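Local coordinates for protein probable glutathione S-transferase (Pseudomonas aeruginosa, PDB 6JWK) that probably catalyses the glutathione-dependent isomerisation of maleylpyruvate, as a zeta-class member of the glutathione S-transferase superfamily, at residues 14-19 / 26-31; 68-73 / 80-85; 93-98 / 143-148; 102-107 / 137-142; 165-170 / 185-190. One frame throughout, in Å; residues are numbered along the deposited sequence.

Contact 1: 14-19 / 26-31; sequences RVRIAL and YQVVPV
Val28 lays its CG2 methyl between two helix side chains, meeting Arg16 CG at 4.0 Å and Leu19 CD1 at 4.1 Å, while its other methyl, CG1, lies against Arg16 CD at 4.1 Å. Both branches of this beta-branched strand residue are thus used, and the arginine offers only its methylenes, crossing the valine at about a right angle. One turn on, Leu19 sends its second branch to the residue just before the strand: Leu19 CD2 stands 3.9 Å from Gln27 OE1, a van der Waals approach rather than a polar bond. The arginine chain is bent at chi3 (-49°), which turns the guanidinium off the valine and on to its own partners, the carbonyl oxygen of Ala203 through NE and the hydroxyl of Ser5 through NH1. Helix 10-22 is the crossover helix of the beta-alpha-beta unit formed with parallel strands 2-5 and 28-30 in the thioredoxin-like N-terminal domain, and Leu19 also packs on Leu3 of the first strand. With no hydrogen bond between them, the two segments meet by van der Waals and hydrophobic packing; the arginine is divided, its aliphatic stem serving the apolar layer and its charged end held by polar groups outside it.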
# COMPACT_ATOMS: atom_id res chain seq x y z
N ARG B 14 -5.80 -11.86 3.78
CA ARG B 14 -6.19 -10.54 4.36
C ARG B 14 -7.70 -10.35 4.19
O ARG B 14 -8.35 -9.96 5.11
CB ARG B 14 -5.53 -9.33 3.67
CG ARG B 14 -4.02 -9.25 3.80
CD ARG B 14 -3.53 -8.08 3.00
NE ARG B 14 -2.10 -8.04 2.98
CZ ARG B 14 -1.38 -7.26 2.22
NH1 ARG B 14 -1.99 -6.48 1.34
NH2 ARG B 14 -0.06 -7.29 2.30
N VAL B 15 -8.23 -10.61 3.00
CA VAL B 15 -9.66 -10.33 2.71
C VAL B 15 -10.57 -11.42 3.27
O VAL B 15 -11.73 -11.10 3.67
CB VAL B 15 -9.88 -10.15 1.20
CG1 VAL B 15 -11.33 -9.87 0.89
CG2 VAL B 15 -8.99 -9.02 0.65
N ARG B 16 -10.13 -12.67 3.29
CA ARG B 16 -10.89 -13.76 3.97
C ARG B 16 -11.03 -13.42 5.46
O ARG B 16 -12.12 -13.65 6.04
CB ARG B 16 -10.25 -15.13 3.81
CG ARG B 16 -10.30 -15.68 2.39
CD ARG B 16 -9.95 -17.15 2.32
NE ARG B 16 -8.72 -17.52 3.03
CZ ARG B 16 -7.50 -17.59 2.51
NH1 ARG B 16 -7.30 -17.36 1.22
NH2 ARG B 16 -6.48 -17.95 3.29
N ILE B 17 -10.02 -12.84 6.09
CA ILE B 17 -10.19 -12.44 7.52
C ILE B 17 -11.24 -11.33 7.59
O ILE B 17 -12.16 -11.40 8.47
CB ILE B 17 -8.85 -11.97 8.09
CG1 ILE B 17 -7.82 -13.11 8.12
CG2 ILE B 17 -9.00 -11.31 9.45
CD1 ILE B 17 -6.39 -12.61 8.37
N ALA B 18 -11.15 -10.34 6.72
CA ALA B 18 -12.12 -9.21 6.73
C ALA B 18 -13.54 -9.77 6.59
O ALA B 18 -14.49 -9.36 7.36
CB ALA B 18 -11.82 -8.23 5.62
N LEU B 19 -13.77 -10.61 5.58
CA LEU B 19 -15.12 -11.19 5.39
C LEU B 19 -15.55 -11.98 6.65
O LEU B 19 -16.73 -11.88 7.02
CB LEU B 19 -15.14 -12.07 4.13
CG LEU B 19 -15.00 -11.29 2.84
CD1 LEU B 19 -14.71 -12.22 1.65
CD2 LEU B 19 -16.25 -10.46 2.55
N TYR B 26 -19.31 -16.95 3.69
CA TYR B 26 -20.02 -17.72 2.61
C TYR B 26 -19.66 -17.15 1.22
O TYR B 26 -19.63 -17.88 0.22
CB TYR B 26 -21.54 -17.73 2.82
CG TYR B 26 -22.20 -16.37 2.89
CD1 TYR B 26 -22.35 -15.72 4.11
CD2 TYR B 26 -22.64 -15.72 1.75
CE1 TYR B 26 -22.94 -14.47 4.19
CE2 TYR B 26 -23.22 -14.46 1.81
CZ TYR B 26 -23.38 -13.83 3.04
OH TYR B 26 -23.96 -12.60 3.13
N GLN B 27 -19.33 -15.87 1.11
CA GLN B 27 -18.93 -15.24 -0.17
C GLN B 27 -17.62 -15.83 -0.77
O GLN B 27 -17.40 -15.64 -2.00
CB GLN B 27 -18.90 -13.72 0.08
CG GLN B 27 -20.25 -13.17 0.52
CD GLN B 27 -20.39 -11.66 0.44
OE1 GLN B 27 -19.42 -10.89 0.32
NE2 GLN B 27 -21.64 -11.22 0.51
N VAL B 28 -16.74 -16.49 -0.01
CA VAL B 28 -15.41 -16.97 -0.53
C VAL B 28 -15.60 -18.08 -1.59
O VAL B 28 -16.49 -18.85 -1.38
CB VAL B 28 -14.44 -17.44 0.58
CG1 VAL B 28 -13.17 -18.03 -0.02
CG2 VAL B 28 -14.14 -16.31 1.58
N VAL B 29 -14.76 -18.11 -2.64
CA VAL B 29 -14.78 -18.99 -3.84
C VAL B 29 -13.35 -19.32 -4.25
O VAL B 29 -12.67 -18.47 -4.81
CB VAL B 29 -15.48 -18.31 -5.03
CG1 VAL B 29 -15.38 -19.15 -6.30
CG2 VAL B 29 -16.93 -17.91 -4.73
N PRO B 30 -12.83 -20.54 -3.97
CA PRO B 30 -11.50 -20.97 -4.43
C PRO B 30 -11.05 -20.94 -5.91
O PRO B 30 -11.86 -21.09 -6.76
CB PRO B 30 -11.46 -22.46 -4.07
CG PRO B 30 -12.83 -22.79 -3.51
CD PRO B 30 -13.41 -21.49 -3.01
N VAL B 31 -9.72 -20.88 -6.12
CA VAL B 31 -8.96 -20.90 -7.41
C VAL B 31 -9.58 -19.85 -8.33
O VAL B 31 -9.23 -18.67 -8.12
CB VAL B 31 -8.89 -22.30 -8.05
CG1 VAL B 31 -8.43 -22.28 -9.51
CG2 VAL B 31 -7.99 -23.22 -7.25

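Contact 2: 68-73 / 80-85; sequences AIIDYL and PRLIPL
Two torsions bring Asp71 and Ile83 together: the aspartate CG stands trans to its own N (chi1 -175°), and the isoleucine chain runs out straight through CG1 (chi2 174°), which brings its terminal methyl against OD1 and CB of the aspartate. Although the CB of Asp71 sets off away from the loop, Ile83 CD1 lies 3.3 Å from Asp71 OD1 and 3.7 Å from Asp71 CB, the two side chains crossing nearly at right angles. This is a close carbon-to-oxygen approach along the flank of the acid and carries no hydrogen bond. A purely apolar pair sits beside it. Ile70 CG2 rests on Leu82 CD1 at 3.9 Å and on Leu82 CB at 4.0 Å, and again the chains cross squarely. Leucine and isoleucine suit a loop that packs along helix 66-76: both are directed at the helix, and Leu82 also reaches Ala18 of helix 10-22. Their backbones are fixed by Asp74, whose two carboxylate oxygens accept hydrogen bonds from the N atoms of Leu82 and Ile83. Segment 80-85 lies in the connection from helix 66-76, the last of the thioredoxin-like domain, to helix 87-103, the first of the helical domain. The polar end of Asp71 has its main partner across the dimer interface, a salt bridge from OD2 to Arg90 of the second subunit. One acid therefore has two roles, its carbon stem packing against an apolar methyl while its charge, probably stabilised by that arginine, faces the other subunit.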
# COMPACT_ATOMS: atom_id res chain seq x y z
N ALA B 68 -8.18 -1.79 -0.64
CA ALA B 68 -9.38 -1.11 -1.18
C ALA B 68 -10.61 -1.97 -0.86
O ALA B 68 -11.69 -1.42 -0.54
CB ALA B 68 -9.22 -0.83 -2.66
N ILE B 69 -10.49 -3.29 -0.99
CA ILE B 69 -11.64 -4.20 -0.76
C ILE B 69 -12.00 -4.08 0.72
O ILE B 69 -13.18 -4.02 1.05
CB ILE B 69 -11.32 -5.64 -1.15
CG1 ILE B 69 -11.22 -5.78 -2.67
CG2 ILE B 69 -12.35 -6.58 -0.56
CD1 ILE B 69 -10.32 -6.93 -3.13
N ILE B 70 -11.02 -4.09 1.61
CA ILE B 70 -11.36 -4.03 3.06
C ILE B 70 -12.12 -2.73 3.33
O ILE B 70 -13.16 -2.74 4.08
CB ILE B 70 -10.10 -4.21 3.90
CG1 ILE B 70 -9.68 -5.66 3.82
CG2 ILE B 70 -10.31 -3.73 5.33
CD1 ILE B 70 -8.33 -5.90 4.46
N ASP B 71 -11.62 -1.61 2.82
CA ASP B 71 -12.29 -0.29 2.96
C ASP B 71 -13.72 -0.34 2.39
O ASP B 71 -14.63 0.13 3.05
CB ASP B 71 -11.51 0.79 2.21
CG ASP B 71 -12.11 2.17 2.44
OD1 ASP B 71 -11.88 2.69 3.52
OD2 ASP B 71 -12.82 2.69 1.55
N TYR B 72 -13.93 -0.94 1.23
CA TYR B 72 -15.26 -1.07 0.59
C TYR B 72 -16.22 -1.91 1.45
O TYR B 72 -17.43 -1.57 1.56
CB TYR B 72 -15.09 -1.69 -0.80
CG TYR B 72 -16.36 -1.70 -1.60
CD1 TYR B 72 -17.02 -0.52 -1.90
CD2 TYR B 72 -16.92 -2.90 -2.02
CE1 TYR B 72 -18.20 -0.53 -2.62
CE2 TYR B 72 -18.08 -2.92 -2.76
CZ TYR B 72 -18.73 -1.73 -3.07
OH TYR B 72 -19.88 -1.78 -3.79
N LEU B 73 -15.73 -2.97 2.10
CA LEU B 73 -16.57 -3.81 2.98
C LEU B 73 -17.15 -2.97 4.12
O LEU B 73 -18.27 -3.33 4.59
CB LEU B 73 -15.75 -4.97 3.54
CG LEU B 73 -15.33 -6.02 2.53
CD1 LEU B 73 -14.54 -7.13 3.22
CD2 LEU B 73 -16.55 -6.57 1.79
N PRO B 80 -19.25 -5.06 12.16
CA PRO B 80 -18.23 -4.31 12.91
C PRO B 80 -17.17 -3.68 11.97
O PRO B 80 -16.88 -4.20 10.90
CB PRO B 80 -17.62 -5.40 13.78
CG PRO B 80 -17.64 -6.61 12.85
CD PRO B 80 -18.98 -6.51 12.15
N ARG B 81 -16.64 -2.51 12.37
CA ARG B 81 -15.91 -1.61 11.47
C ARG B 81 -14.47 -2.11 11.32
O ARG B 81 -13.85 -2.42 12.30
CB ARG B 81 -16.01 -0.18 12.00
CG ARG B 81 -15.71 0.85 10.93
CD ARG B 81 -16.00 2.25 11.39
NE ARG B 81 -17.44 2.41 11.37
CZ ARG B 81 -18.17 2.63 10.28
NH1 ARG B 81 -19.48 2.75 10.41
NH2 ARG B 81 -17.60 2.74 9.09
N LEU B 82 -13.92 -2.22 10.11
CA LEU B 82 -12.52 -2.72 9.97
C LEU B 82 -11.54 -1.55 9.98
O LEU B 82 -10.35 -1.76 10.21
CB LEU B 82 -12.38 -3.56 8.70
CG LEU B 82 -13.26 -4.81 8.67
CD1 LEU B 82 -13.13 -5.53 7.35
CD2 LEU B 82 -12.93 -5.76 9.80
N ILE B 83 -12.02 -0.35 9.67
CA ILE B 83 -11.20 0.90 9.63
C ILE B 83 -11.82 1.91 10.55
O ILE B 83 -12.99 2.26 10.39
CB ILE B 83 -11.07 1.46 8.18
CG1 ILE B 83 -10.48 0.41 7.24
CG2 ILE B 83 -10.22 2.73 8.20
CD1 ILE B 83 -10.45 0.82 5.80
N PRO B 84 -11.07 2.48 11.51
CA PRO B 84 -11.66 3.38 12.49
C PRO B 84 -12.30 4.64 11.89
O PRO B 84 -11.84 5.13 10.87
CB PRO B 84 -10.46 3.83 13.33
CG PRO B 84 -9.47 2.71 13.12
CD PRO B 84 -9.62 2.35 11.67
N LEU B 85 -13.31 5.16 12.57
CA LEU B 85 -14.01 6.40 12.18
C LEU B 85 -13.20 7.60 12.65
O LEU B 85 -13.09 8.58 11.90
CB LEU B 85 -15.40 6.40 12.83
CG LEU B 85 -16.49 5.74 12.01
CD1 LEU B 85 -17.85 5.92 12.68
CD2 LEU B 85 -16.49 6.31 10.60

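Contact 3: 93-98 / 143-148; sequences ALELAL and ETLLNR
Leu145 has the largest share of this antiparallel helix-helix packing in the all-helical C-terminal domain of the glutathione transferase fold. Helices 93-98 and 143-148 run at 161° between their directions, and their axes come within 10.2 Å at closest approach, a spacing that leaves room for leucines from both sides to interdigitate. Leu145 points at the opposite helix and inserts its CD1 methyl between two neighbours there. On one side it meets Leu96, CD1 to CD1 at 4.1 Å; the two leucines slide past one another in opposite directions, so Leu96 CD1 also comes within 4.2 Å of Leu145 CB, near the root of its partner. The Leu96 chain leaves with CG trans to the backbone N (chi1 -177°), which carries its methyls out toward helix 124-149, and its body also packs on Phe155 and on Val163 of helix 162-176. Glu95 is the third participant, a polar residue that enters the seam through its CG. Its chain bends at chi2 (138°), and the carboxylate turns to the dimer interface, where OE2 accepts a hydrogen bond from the backbone N of Ser64 of the second subunit. It is the aliphatic stem that faces the leucine, which suits a glutamate, whose methylenes can join the seam while its acid answers a polar group beyond it. That stem crosses Leu145 at about a right angle, with Glu95 CG 3.9 Å from Leu145 CD1.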
# COMPACT_ATOMS: atom_id res chain seq x y z
N ALA B 93 -3.91 3.37 12.37
CA ALA B 93 -4.21 2.00 11.88
C ALA B 93 -3.70 1.88 10.43
O ALA B 93 -3.01 0.90 10.11
CB ALA B 93 -5.69 1.77 12.04
N LEU B 94 -3.96 2.88 9.58
CA LEU B 94 -3.48 2.83 8.17
C LEU B 94 -1.97 2.89 8.11
O LEU B 94 -1.40 2.21 7.25
CB LEU B 94 -4.12 3.94 7.33
CG LEU B 94 -5.64 3.85 7.20
CD1 LEU B 94 -6.21 5.10 6.49
CD2 LEU B 94 -6.01 2.58 6.46
N GLU B 95 -1.32 3.55 9.05
CA GLU B 95 0.17 3.64 9.06
C GLU B 95 0.72 2.22 9.22
O GLU B 95 1.70 1.85 8.50
CB GLU B 95 0.73 4.63 10.08
CG GLU B 95 2.27 4.52 10.21
CD GLU B 95 3.17 5.75 10.33
OE1 GLU B 95 2.99 6.45 11.31
OE2 GLU B 95 4.19 5.92 9.51
N LEU B 96 0.19 1.46 10.19
CA LEU B 96 0.69 0.09 10.45
C LEU B 96 0.28 -0.84 9.31
O LEU B 96 1.11 -1.64 8.89
CB LEU B 96 0.17 -0.37 11.81
CG LEU B 96 0.66 -1.74 12.26
CD1 LEU B 96 2.15 -1.90 12.11
CD2 LEU B 96 0.25 -1.94 13.71
N ALA B 97 -0.95 -0.77 8.85
CA ALA B 97 -1.43 -1.63 7.73
C ALA B 97 -0.58 -1.40 6.47
O ALA B 97 -0.23 -2.39 5.81
CB ALA B 97 -2.91 -1.41 7.48
N LEU B 98 -0.25 -0.14 6.16
CA LEU B 98 0.47 0.27 4.93
C LEU B 98 1.94 -0.06 5.11
O LEU B 98 2.55 -0.44 4.11
CB LEU B 98 0.27 1.75 4.64
CG LEU B 98 -1.15 2.04 4.17
CD1 LEU B 98 -1.45 3.52 4.36
CD2 LEU B 98 -1.35 1.61 2.72
N GLU B 143 6.37 -3.62 15.36
CA GLU B 143 6.38 -3.90 16.84
C GLU B 143 6.29 -2.54 17.54
O GLU B 143 5.46 -2.38 18.43
CB GLU B 143 7.64 -4.70 17.19
CG GLU B 143 7.87 -4.94 18.67
CD GLU B 143 7.08 -6.11 19.26
OE1 GLU B 143 6.34 -6.77 18.45
OE2 GLU B 143 7.17 -6.35 20.52
N THR B 144 7.10 -1.56 17.14
CA THR B 144 7.11 -0.20 17.77
C THR B 144 5.77 0.51 17.55
O THR B 144 5.22 1.07 18.54
CB THR B 144 8.29 0.64 17.24
OG1 THR B 144 9.43 -0.07 17.68
CG2 THR B 144 8.35 2.05 17.76
N LEU B 145 5.20 0.45 16.34
CA LEU B 145 3.91 1.16 16.12
C LEU B 145 2.84 0.50 17.00
O LEU B 145 1.96 1.20 17.46
CB LEU B 145 3.51 1.12 14.63
CG LEU B 145 4.44 1.90 13.70
CD1 LEU B 145 3.95 1.73 12.28
CD2 LEU B 145 4.57 3.39 14.04
N LEU B 146 2.82 -0.83 17.08
CA LEU B 146 1.81 -1.55 17.90
C LEU B 146 1.96 -1.10 19.35
O LEU B 146 0.95 -0.70 19.93
CB LEU B 146 1.99 -3.07 17.75
CG LEU B 146 1.06 -3.92 18.59
CD1 LEU B 146 -0.40 -3.65 18.25
CD2 LEU B 146 1.40 -5.40 18.43
N ASN B 147 3.18 -1.14 19.88
CA ASN B 147 3.46 -0.74 21.29
C ASN B 147 3.09 0.72 21.56
O ASN B 147 2.56 0.96 22.63
CB ASN B 147 4.92 -0.89 21.65
CG ASN B 147 5.28 -2.34 21.85
OD1 ASN B 147 4.44 -3.12 22.30
ND2 ASN B 147 6.51 -2.69 21.52
N ARG B 148 3.27 1.63 20.61
CA ARG B 148 3.06 3.09 20.83
C ARG B 148 1.65 3.53 20.50
O ARG B 148 1.21 4.50 21.10
CB ARG B 148 4.06 3.93 20.02
CG ARG B 148 5.46 3.58 20.46
CD ARG B 148 6.46 4.67 20.33
NE ARG B 148 7.68 4.25 20.98
CZ ARG B 148 8.78 4.97 20.99
NH1 ARG B 148 8.77 6.18 20.45
NH2 ARG B 148 9.86 4.53 21.61

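Contact 4: 102-107 / 137-142; sequences CDIHPL and EGLAAA. With SO4 (sulfate ion), chain I.
Ile104 supplies the apolar part of this contact, for its terminal methyl lies over the backbone of Gly138 and against the side chain of Leu139. Ile104 CD1 stands 3.6 Å from Gly138 CA and 3.7 Å from Gly138 C, with Ile104 CG1 following at 3.7 Å from Gly138 CA. A glycine suits this place because its bare backbone lets the isoleucine settle directly on the turn of helix 124-149. At the end of the same chain, Ile104 CD1 meets Leu139 CD2 at 3.8 Å. The chain runs straight out (chi2 177°), which carries the methyl across to both partners. The polar part concerns the next residue, His105, just past helix 87-103. Its NE2 gives a hydrogen bond to sulfate O1, 3.2 Å long and bent to 144°, with the anion lying at the ring's edge. The sulfate, probably taken from the crystallisation liquor, is also held by the backbone N of Ser10, at the start of helix 10-22, a region that borders the glutathione site in this family. Adjacent residues therefore face different chemistry: Ile104 packs by van der Waals contact on helix 124-149, and His105 presents a donor to an anion between the domains.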
# COMPACT_ATOMS: atom_id res chain seq x y z
N CYS B 102 2.86 -2.11 1.96
CA CYS B 102 3.74 -1.31 1.05
C CYS B 102 5.23 -1.64 1.27
O CYS B 102 5.94 -1.67 0.28
CB CYS B 102 3.58 0.19 1.25
SG CYS B 102 1.91 0.74 0.89
N ASP B 103 5.67 -1.87 2.51
CA ASP B 103 7.12 -1.88 2.86
C ASP B 103 7.61 -3.28 3.17
O ASP B 103 8.84 -3.43 3.29
CB ASP B 103 7.43 -0.94 4.02
CG ASP B 103 7.18 0.53 3.67
OD1 ASP B 103 6.94 0.80 2.46
OD2 ASP B 103 7.15 1.36 4.58
N ILE B 104 6.73 -4.28 3.33
CA ILE B 104 7.21 -5.68 3.58
C ILE B 104 6.74 -6.61 2.46
O ILE B 104 7.61 -7.11 1.68
CB ILE B 104 6.76 -6.23 4.95
CG1 ILE B 104 7.08 -5.27 6.09
CG2 ILE B 104 7.37 -7.59 5.14
CD1 ILE B 104 6.59 -5.75 7.44
N HIS B 105 5.42 -6.86 2.40
CA HIS B 105 4.83 -7.93 1.57
C HIS B 105 5.23 -7.78 0.10
O HIS B 105 5.58 -8.78 -0.52
CB HIS B 105 3.32 -7.99 1.71
CG HIS B 105 2.77 -9.12 0.93
ND1 HIS B 105 3.12 -10.42 1.20
CD2 HIS B 105 1.99 -9.13 -0.18
CE1 HIS B 105 2.55 -11.20 0.30
NE2 HIS B 105 1.87 -10.42 -0.56
N PRO B 106 5.20 -6.58 -0.53
CA PRO B 106 5.49 -6.51 -1.97
C PRO B 106 6.89 -7.03 -2.38
O PRO B 106 7.03 -7.51 -3.49
CB PRO B 106 5.40 -5.02 -2.29
CG PRO B 106 4.46 -4.49 -1.23
CD PRO B 106 4.86 -5.27 0.03
N LEU B 107 7.86 -6.94 -1.48
CA LEU B 107 9.24 -7.44 -1.74
C LEU B 107 9.30 -8.96 -1.57
O LEU B 107 10.22 -9.54 -2.13
CB LEU B 107 10.21 -6.73 -0.81
CG LEU B 107 10.14 -5.21 -0.89
CD1 LEU B 107 11.16 -4.57 0.03
CD2 LEU B 107 10.38 -4.78 -2.31
N GLU B 137 13.54 -5.55 9.05
CA GLU B 137 13.37 -4.08 8.95
C GLU B 137 11.91 -3.71 9.22
O GLU B 137 11.67 -2.80 10.02
CB GLU B 137 13.73 -3.57 7.55
CG GLU B 137 15.14 -3.90 7.11
CD GLU B 137 16.16 -2.93 7.65
OE1 GLU B 137 16.01 -1.74 7.38
OE2 GLU B 137 17.06 -3.38 8.37
N GLY B 138 10.97 -4.38 8.54
CA GLY B 138 9.54 -4.01 8.62
C GLY B 138 8.92 -4.37 9.98
O GLY B 138 8.18 -3.57 10.52
N LEU B 139 9.17 -5.57 10.48
CA LEU B 139 8.50 -6.03 11.73
C LEU B 139 9.09 -5.30 12.94
O LEU B 139 8.33 -5.07 13.88
CB LEU B 139 8.61 -7.55 11.87
CG LEU B 139 7.83 -8.38 10.87
CD1 LEU B 139 7.79 -9.83 11.31
CD2 LEU B 139 6.43 -7.86 10.64
N ALA B 140 10.36 -4.87 12.92
CA ALA B 140 10.88 -4.05 14.04
C ALA B 140 10.07 -2.75 14.14
O ALA B 140 9.75 -2.31 15.26
CB ALA B 140 12.35 -3.76 13.84
N ALA B 141 9.75 -2.15 12.99
CA ALA B 141 8.99 -0.88 12.96
C ALA B 141 7.54 -1.19 13.37
O ALA B 141 6.99 -0.40 14.12
CB ALA B 141 9.09 -0.22 11.58
N ALA B 142 6.99 -2.33 12.95
CA ALA B 142 5.58 -2.73 13.23
C ALA B 142 5.41 -2.95 14.74
O ALA B 142 4.45 -2.48 15.30
CB ALA B 142 5.23 -3.99 12.45
S SO4 I . 1.04 -13.56 -2.45
O1 SO4 I . 0.07 -12.55 -2.17
O2 SO4 I . 2.21 -13.01 -3.06
O3 SO4 I . 1.50 -14.22 -1.24
O4 SO4 I . 0.44 -14.50 -3.34

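Contact 5: 165-170 / 185-190; sequences CCLVPQ and PALLEL
Leu167 CD1 touches two leucines of the facing helix, lying 4.1 Å from Leu187 CD2 and 4.2 Å from Leu190 CD2. A single methyl is therefore set between residues three apart along helix 185-195, where successive turns bring them to the same face. Leu167 and Leu187 cross at about a right angle. The chi1 of Leu167, -95°, is well off a staggered value, suggesting that the methyl's place is dictated by its neighbours. Leu190, whose CB points at the facing helix, has chi1 near trans (175°) and presents CD2 to Leu167. In the next shell, Leu187 is also packed by Leu146 of helix 124-149, and Leu190 by Phe154, so the three leucines sit where helices 124-149, 162-176 and 185-195 meet. Helix 185-195 is fixed at its start by Glu143, whose OE1 accepts from the N of Leu187 and OE2 from the N of Ala186; the acid thus answers first-turn amides that have no carbonyl of their own helix before them. In the partner helix, Pro169 interrupts the bonding and introduces a kink, while packing on Tyr13 and Ile17 of the N-terminal domain. Leucine-to-leucine dispersion joins the two helices here, and a buried carboxylate outside that apolar layer holds one of them in place.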
# COMPACT_ATOMS: atom_id res chain seq x y z
N CYS B 165 -5.84 -7.85 9.82
CA CYS B 165 -6.03 -8.46 8.48
C CYS B 165 -4.67 -8.47 7.75
O CYS B 165 -4.40 -9.43 6.99
CB CYS B 165 -7.04 -7.69 7.65
SG CYS B 165 -8.73 -7.80 8.25
N CYS B 166 -3.80 -7.47 7.96
CA CYS B 166 -2.49 -7.40 7.28
C CYS B 166 -1.42 -8.16 8.09
O CYS B 166 -0.56 -8.82 7.47
CB CYS B 166 -2.07 -5.95 7.07
SG CYS B 166 -3.17 -5.10 5.92
N LEU B 167 -1.42 -8.06 9.42
CA LEU B 167 -0.32 -8.67 10.20
C LEU B 167 -0.36 -10.19 10.21
O LEU B 167 0.71 -10.83 10.12
CB LEU B 167 -0.32 -8.11 11.62
CG LEU B 167 0.64 -6.92 11.76
CD1 LEU B 167 0.37 -6.10 13.04
CD2 LEU B 167 2.09 -7.40 11.70
N VAL B 168 -1.53 -10.78 10.39
CA VAL B 168 -1.61 -12.24 10.59
C VAL B 168 -1.06 -12.93 9.35
O VAL B 168 -0.26 -13.84 9.48
CB VAL B 168 -3.04 -12.68 10.96
CG1 VAL B 168 -3.31 -14.14 10.70
CG2 VAL B 168 -3.29 -12.31 12.42
N PRO B 169 -1.42 -12.53 8.11
CA PRO B 169 -0.82 -13.18 6.96
C PRO B 169 0.70 -12.96 6.86
O PRO B 169 1.47 -13.91 6.54
CB PRO B 169 -1.63 -12.58 5.79
CG PRO B 169 -2.96 -12.21 6.40
CD PRO B 169 -2.54 -11.62 7.75
N GLN B 170 1.17 -11.77 7.20
CA GLN B 170 2.60 -11.43 7.13
C GLN B 170 3.40 -12.28 8.16
O GLN B 170 4.53 -12.75 7.82
CB GLN B 170 2.78 -9.93 7.38
CG GLN B 170 4.24 -9.49 7.35
CD GLN B 170 4.78 -9.78 5.98
OE1 GLN B 170 5.50 -10.77 5.77
NE2 GLN B 170 4.37 -8.96 5.02
N PRO B 185 7.74 -9.69 20.38
CA PRO B 185 6.80 -10.34 21.31
C PRO B 185 5.39 -9.73 21.26
O PRO B 185 4.41 -10.48 21.33
CB PRO B 185 7.49 -10.22 22.69
CG PRO B 185 8.38 -8.97 22.53
CD PRO B 185 8.86 -9.03 21.08
N ALA B 186 5.25 -8.42 21.09
CA ALA B 186 3.90 -7.82 21.04
C ALA B 186 3.22 -8.32 19.73
O ALA B 186 2.00 -8.62 19.77
CB ALA B 186 3.92 -6.30 21.17
N LEU B 187 3.95 -8.42 18.62
CA LEU B 187 3.31 -8.91 17.35
C LEU B 187 2.86 -10.37 17.56
O LEU B 187 1.69 -10.69 17.20
CB LEU B 187 4.27 -8.80 16.16
CG LEU B 187 4.72 -7.41 15.70
CD1 LEU B 187 5.53 -7.53 14.41
CD2 LEU B 187 3.56 -6.43 15.52
N LEU B 188 3.70 -11.20 18.16
CA LEU B 188 3.36 -12.62 18.44
C LEU B 188 2.12 -12.68 19.35
O LEU B 188 1.19 -13.46 19.06
CB LEU B 188 4.55 -13.40 19.01
CG LEU B 188 5.72 -13.53 18.05
CD1 LEU B 188 6.92 -14.19 18.73
CD2 LEU B 188 5.30 -14.31 16.81
N GLU B 189 2.04 -11.85 20.35
CA GLU B 189 0.90 -11.89 21.28
C GLU B 189 -0.37 -11.49 20.52
O GLU B 189 -1.44 -12.12 20.72
CB GLU B 189 1.20 -10.99 22.48
CG GLU B 189 0.02 -10.81 23.41
CD GLU B 189 0.30 -9.78 24.48
OE1 GLU B 189 0.44 -8.56 24.13
OE2 GLU B 189 0.42 -10.20 25.63
N LEU B 190 -0.30 -10.45 19.68
CA LEU B 190 -1.51 -10.00 18.95
C LEU B 190 -1.92 -11.12 18.01
O LEU B 190 -3.11 -11.40 17.88
CB LEU B 190 -1.17 -8.72 18.20
CG LEU B 190 -2.25 -8.15 17.29
CD1 LEU B 190 -3.54 -7.94 18.06
CD2 LEU B 190 -1.76 -6.85 16.63

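From the N terminus, contact 1 closes the first short loop, within the beta-alpha-beta unit of the thioredoxin-like domain. Contact 2 closes the next, where helix 66-76 meets the linker to the helical domain; it touches contact 1 through residues of helix 10-22. Contact 3 then closes a long loop between helices 87-103 and 124-149, and contact 4 is nested inside it, just past the end of helix 87-103, against helix 124-149. Contact 5 follows in series and joins helices 162-176 and 185-195. It borders contacts 3 and 4 within the helical domain and reaches contacts 1 and 2 across the domain boundary, as contact 4 reaches contact 1. Contacts 2, 3 and 4 also meet the second subunit.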